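Long-range contact in pmbA-related protein (Thermotoga maritima, PDB 1VL4), which probably acts as a metallopeptidase of the PmbA/TldD (U62) family and may modulate DNA gyrase: residues 165-179 against 291-303. Sequence-based numbering, arbitrary orientation. Where two conformers were deposited one is given.
Sequences ITNTLGLDVESQMDG and GLSSTPFDDEGVP
A beta-hairpin of the long antiparallel sheet, made by strands 148-167 and 172-188, meets the loop that joins strands 282-285 and 307-311, and Phe297 of that loop lies against Val173 of the hairpin; the contact ties the central PmbA/TldA family region to the C-terminal one. The case illustrates how a segment without regular structure can pack on a sheet by side chains laid against side chains and backbone: alternate residues of strand 172-188, Val173, Ser175 and Met177, face the loop. Val173 CG2 stands over the middle of the Phe297 ring in a CH-pi contact, 3.6 Å from the centroid and only 4° off the ring normal. The CB of Phe297 already points toward the hairpin, and with CG between the backbone N and the carbonyl carbon (chi1 57°) the ring turns one face to Val173. Glu174 O lies at the ring edge, near its plane, while Ile165 CD1 approaches Phe297 CE1 obliquely at 3.8 Å. A serine in place of Phe297 would probably leave Val173 CG2 without its aromatic face and open a gap between Ile165 and Ser175.

Beside the ring, Ile165 CD1 also touches a type I turn, Asp298 to Gly301, coming within 3.5 Å of Asp298 O. Asp298 OD1 fixes this turn by accepting from Glu300 N and Val302 N, which reach it from opposite faces of the carboxylate, the former closing an Asx turn. The methyls of Leu171 lie against the turn backbone, Leu171 CD2 3.9 Å from Glu300 O, and Gly301 O is hydrogen-bonded to Tyr113 OH. Farther along the strand, Ser175 OG is 3.4 Å from Pro296 CD. At the far end the two methyls of Leu292 lie against the backbone of Asp178 and Gly179, with Leu292 CD1 4.0 Å from Gly179 CA.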
loop_
_atom_site.group_PDB
_atom_site.type_symbol
_atom_site.label_atom_id
_atom_site.label_comp_id
_atom_site.label_asym_id
_atom_site.label_seq_id
_atom_site.Cartn_x
_atom_site.Cartn_y
_atom_site.Cartn_z
ATOM N N ILE A 165 21.578 14.691 3.928
ATOM C CA ILE A 165 20.781 15.923 3.989
ATOM C C ILE A 165 21.731 17.115 4.099
ATOM O O ILE A 165 22.640 17.143 4.955
ATOM C CB ILE A 165 19.720 15.930 5.073
ATOM C CG1 ILE A 165 18.937 14.604 5.094
ATOM C CG2 ILE A 165 18.760 17.154 4.872
ATOM C CD1 ILE A 165 17.995 14.439 6.248
ATOM N N THR A 166 21.548 18.080 3.215
ATOM C CA THR A 166 22.381 19.277 3.333
ATOM C C THR A 166 21.565 20.495 2.928
ATOM O O THR A 166 20.636 20.377 2.131
ATOM C CB THR A 166 23.691 19.100 2.517
ATOM O OG1 THR A 166 24.548 20.237 2.693
ATOM C CG2 THR A 166 23.381 18.907 1.022
ATOM N N ASN A 167 21.889 21.649 3.517
ATOM C CA ASN A 167 21.215 22.887 3.225
ATOM C C ASN A 167 22.154 24.105 3.318
ATOM O O ASN A 167 23.309 23.973 3.795
ATOM C CB ASN A 167 19.959 23.029 4.089
ATOM C CG ASN A 167 20.239 23.278 5.528
ATOM O OD1 ASN A 167 21.207 23.918 5.858
ATOM N ND2 ASN A 167 19.313 22.840 6.414
ATOM N N THR A 168 21.640 25.242 2.873
ATOM C CA THR A 168 22.400 26.507 2.801
ATOM C C THR A 168 22.589 27.148 4.207
ATOM O O THR A 168 23.247 28.181 4.341
ATOM C CB THR A 168 21.715 27.463 1.839
ATOM O OG1 THR A 168 20.314 27.552 2.160
ATOM C CG2 THR A 168 21.859 26.925 0.399
ATOM N N LEU A 169 22.016 26.541 5.243
ATOM C CA LEU A 169 22.276 26.937 6.644
ATOM C C LEU A 169 23.416 26.141 7.274
ATOM O O LEU A 169 23.619 26.136 8.510
ATOM C CB LEU A 169 21.000 26.814 7.495
ATOM C CG LEU A 169 19.842 27.721 7.134
ATOM C CD1 LEU A 169 19.073 27.158 5.918
ATOM C CD2 LEU A 169 18.958 27.831 8.406
ATOM N N GLY A 170 24.178 25.458 6.436
ATOM C CA GLY A 170 25.319 24.722 6.920
ATOM C C GLY A 170 25.076 23.284 7.293
ATOM O O GLY A 170 26.019 22.600 7.645
ATOM N N LEU A 171 23.836 22.798 7.218
ATOM C CA LEU A 171 23.594 21.384 7.487
ATOM C C LEU A 171 24.291 20.580 6.431
ATOM O O LEU A 171 24.250 20.890 5.206
ATOM C CB LEU A 171 22.098 21.034 7.416
ATOM C CG LEU A 171 21.646 19.634 7.836
ATOM C CD1 LEU A 171 21.856 19.456 9.335
ATOM C CD2 LEU A 171 20.160 19.374 7.440
ATOM N N ASP A 172 24.943 19.537 6.892
ATOM C CA ASP A 172 25.583 18.571 6.018
ATOM C C ASP A 172 25.826 17.229 6.760
ATOM O O ASP A 172 26.809 17.056 7.488
ATOM C CB ASP A 172 26.883 19.124 5.473
ATOM C CG ASP A 172 27.418 18.271 4.304
ATOM O OD1 ASP A 172 26.765 17.255 3.953
ATOM O OD2 ASP A 172 28.433 18.654 3.710
ATOM N N VAL A 173 24.895 16.304 6.604
ATOM C CA VAL A 173 24.895 15.066 7.401
ATOM C C VAL A 173 24.715 13.893 6.467
ATOM O O VAL A 173 24.119 14.037 5.413
ATOM C CB VAL A 173 23.772 15.100 8.569
ATOM C CG1 VAL A 173 24.138 16.136 9.608
ATOM C CG2 VAL A 173 22.367 15.321 8.062
ATOM N N GLU A 174 25.295 12.753 6.820
ATOM C CA GLU A 174 25.247 11.563 5.962
ATOM C C GLU A 174 25.231 10.392 6.909
ATOM O O GLU A 174 25.822 10.467 7.969
ATOM C CB GLU A 174 26.459 11.501 5.019
ATOM C CG GLU A 174 26.566 10.231 4.169
ATOM C CD GLU A 174 27.383 9.077 4.812
ATOM O OE1 GLU A 174 28.195 9.327 5.735
ATOM O OE2 GLU A 174 27.225 7.902 4.370
ATOM N N SER A 175 24.481 9.359 6.583
ATOM C CA SER A 175 24.523 8.106 7.354
ATOM C C SER A 175 24.281 6.927 6.414
ATOM O O SER A 175 23.624 7.067 5.393
ATOM C CB SER A 175 23.421 8.172 8.418
ATOM O OG SER A 175 23.256 6.956 9.119
ATOM N N GLN A 176 24.873 5.777 6.703
ATOM C CA GLN A 176 24.569 4.598 5.954
ATOM C C GLN A 176 24.158 3.564 6.935
ATOM O O GLN A 176 24.584 3.600 8.126
ATOM C CB GLN A 176 25.756 4.030 5.195
ATOM C CG GLN A 176 26.397 4.851 4.221
ATOM C CD GLN A 176 27.378 4.002 3.477
ATOM O OE1 GLN A 176 27.000 3.187 2.634
ATOM N NE2 GLN A 176 28.633 4.115 3.858
ATOM N N MET A 177 23.209 2.717 6.524
ATOM C CA MET A 177 22.637 1.639 7.368
ATOM C C MET A 177 22.501 0.390 6.501
ATOM O O MET A 177 22.114 0.484 5.326
ATOM C CB MET A 177 21.241 2.006 7.989
ATOM C CG MET A 177 20.044 1.848 7.087
ATOM S SD MET A 177 19.816 0.179 6.391
ATOM C CE MET A 177 19.235 -0.781 7.859
ATOM N N ASP A 178 22.764 -0.774 7.087
ATOM C CA ASP A 178 22.465 -2.020 6.436
ATOM C C ASP A 178 21.794 -3.013 7.401
ATOM O O ASP A 178 21.657 -2.735 8.605
ATOM C CB ASP A 178 23.680 -2.597 5.701
ATOM C CG ASP A 178 24.772 -3.116 6.605
ATOM O OD1 ASP A 178 24.840 -2.839 7.817
ATOM O OD2 ASP A 178 25.610 -3.794 6.036
ATOM N N GLY A 179 21.269 -4.106 6.848
ATOM C CA GLY A 179 20.602 -5.087 7.670
ATOM C C GLY A 179 19.815 -6.026 6.826
ATOM O O GLY A 179 19.821 -5.937 5.609
ATOM N N GLY A 291 17.824 -2.955 15.573
ATOM C CA GLY A 291 16.785 -1.979 15.151
ATOM C C GLY A 291 17.221 -1.329 13.855
ATOM O O GLY A 291 18.034 -0.399 13.867
ATOM N N LEU A 292 16.661 -1.801 12.732
ATOM C CA LEU A 292 17.171 -1.443 11.416
ATOM C C LEU A 292 16.762 -0.044 10.958
ATOM O O LEU A 292 17.315 0.436 9.999
ATOM C CB LEU A 292 16.800 -2.484 10.366
ATOM C CG LEU A 292 17.283 -3.910 10.677
ATOM C CD1 LEU A 292 17.019 -4.875 9.476
ATOM C CD2 LEU A 292 18.749 -3.926 11.089
ATOM N N SER A 293 15.834 0.611 11.664
ATOM C CA SER A 293 15.567 2.020 11.460
ATOM C C SER A 293 16.488 2.975 12.244
ATOM O O SER A 293 16.368 4.182 12.073
ATOM C CB SER A 293 14.137 2.326 11.789
ATOM O OG SER A 293 13.353 1.635 10.792
ATOM N N SER A 294 17.435 2.433 13.015
ATOM C CA SER A 294 18.354 3.236 13.823
ATOM C C SER A 294 19.074 4.238 12.933
ATOM O O SER A 294 19.462 3.893 11.826
ATOM C CB SER A 294 19.334 2.363 14.568
ATOM O OG SER A 294 18.693 1.449 15.495
ATOM N N THR A 295 19.166 5.496 13.384
ATOM C CA THR A 295 19.736 6.563 12.587
ATOM C C THR A 295 20.111 7.686 13.534
ATOM O O THR A 295 19.455 7.847 14.540
ATOM C CB THR A 295 18.739 7.086 11.527
ATOM O OG1 THR A 295 19.343 8.157 10.760
ATOM C CG2 THR A 295 17.416 7.567 12.157
ATOM N N PRO A 296 21.201 8.390 13.249
ATOM C CA PRO A 296 21.642 9.538 14.033
ATOM C C PRO A 296 20.901 10.837 13.752
ATOM O O PRO A 296 21.093 11.792 14.476
ATOM C CB PRO A 296 23.121 9.643 13.669
ATOM C CG PRO A 296 23.214 9.054 12.372
ATOM C CD PRO A 296 22.200 8.014 12.223
ATOM N N PHE A 297 20.056 10.891 12.707
ATOM C CA PHE A 297 19.313 12.109 12.421
ATOM C C PHE A 297 18.028 11.797 11.784
ATOM O O PHE A 297 17.863 10.722 11.121
ATOM C CB PHE A 297 20.177 13.138 11.640
ATOM C CG PHE A 297 20.731 12.600 10.320
ATOM C CD1 PHE A 297 19.929 12.567 9.187
ATOM C CD2 PHE A 297 22.027 12.140 10.240
ATOM C CE1 PHE A 297 20.413 12.122 7.986
ATOM C CE2 PHE A 297 22.533 11.652 9.067
ATOM C CZ PHE A 297 21.742 11.625 7.933
ATOM N N ASP A 298 17.065 12.690 12.030
ATOM C CA ASP A 298 15.759 12.600 11.387
ATOM C C ASP A 298 15.764 13.164 9.929
ATOM O O ASP A 298 16.820 13.504 9.388
ATOM C CB ASP A 298 14.655 13.193 12.327
ATOM C CG ASP A 298 14.694 14.691 12.434
ATOM O OD1 ASP A 298 15.396 15.320 11.614
ATOM O OD2 ASP A 298 13.976 15.243 13.313
ATOM N N ASP A 299 14.607 13.239 9.289
ATOM C CA ASP A 299 14.535 13.700 7.900
ATOM C C ASP A 299 14.610 15.239 7.771
ATOM O O ASP A 299 14.603 15.756 6.672
ATOM C CB ASP A 299 13.284 13.155 7.226
ATOM C CG ASP A 299 13.348 11.622 7.015
ATOM O OD1 ASP A 299 14.467 11.092 6.948
ATOM O OD2 ASP A 299 12.289 10.971 7.006
ATOM N N GLU A 300 14.693 15.934 8.898
ATOM C CA GLU A 300 14.940 17.400 8.949
ATOM C C GLU A 300 16.394 17.650 9.326
ATOM O O GLU A 300 16.848 18.775 9.357
ATOM C CB GLU A 300 13.956 18.113 9.932
ATOM C CG GLU A 300 12.498 17.760 9.627
ATOM C CD GLU A 300 11.444 18.447 10.500
ATOM O OE1 GLU A 300 11.596 18.482 11.728
ATOM O OE2 GLU A 300 10.412 18.878 9.963
ATOM N N GLY A 301 17.168 16.588 9.514
ATOM C CA GLY A 301 18.572 16.692 9.890
ATOM C C GLY A 301 18.808 16.951 11.372
ATOM O O GLY A 301 19.923 17.272 11.780
ATOM N N VAL A 302 17.796 16.731 12.200
ATOM C CA VAL A 302 17.925 17.007 13.623
ATOM C C VAL A 302 18.499 15.763 14.283
ATOM O O VAL A 302 18.048 14.638 13.999
ATOM C CB VAL A 302 16.541 17.439 14.233
ATOM C CG1 VAL A 302 16.586 17.568 15.781
ATOM C CG2 VAL A 302 16.016 18.691 13.589
ATOM N N PRO A 303 19.499 15.934 15.172
ATOM C CA PRO A 303 19.981 14.725 15.842
ATOM C C PRO A 303 18.869 13.977 16.586
ATOM O O PRO A 303 18.043 14.585 17.314
ATOM C CB PRO A 303 21.012 15.251 16.848
ATOM C CG PRO A 303 21.348 16.601 16.406
ATOM C CD PRO A 303 20.224 17.122 15.617
#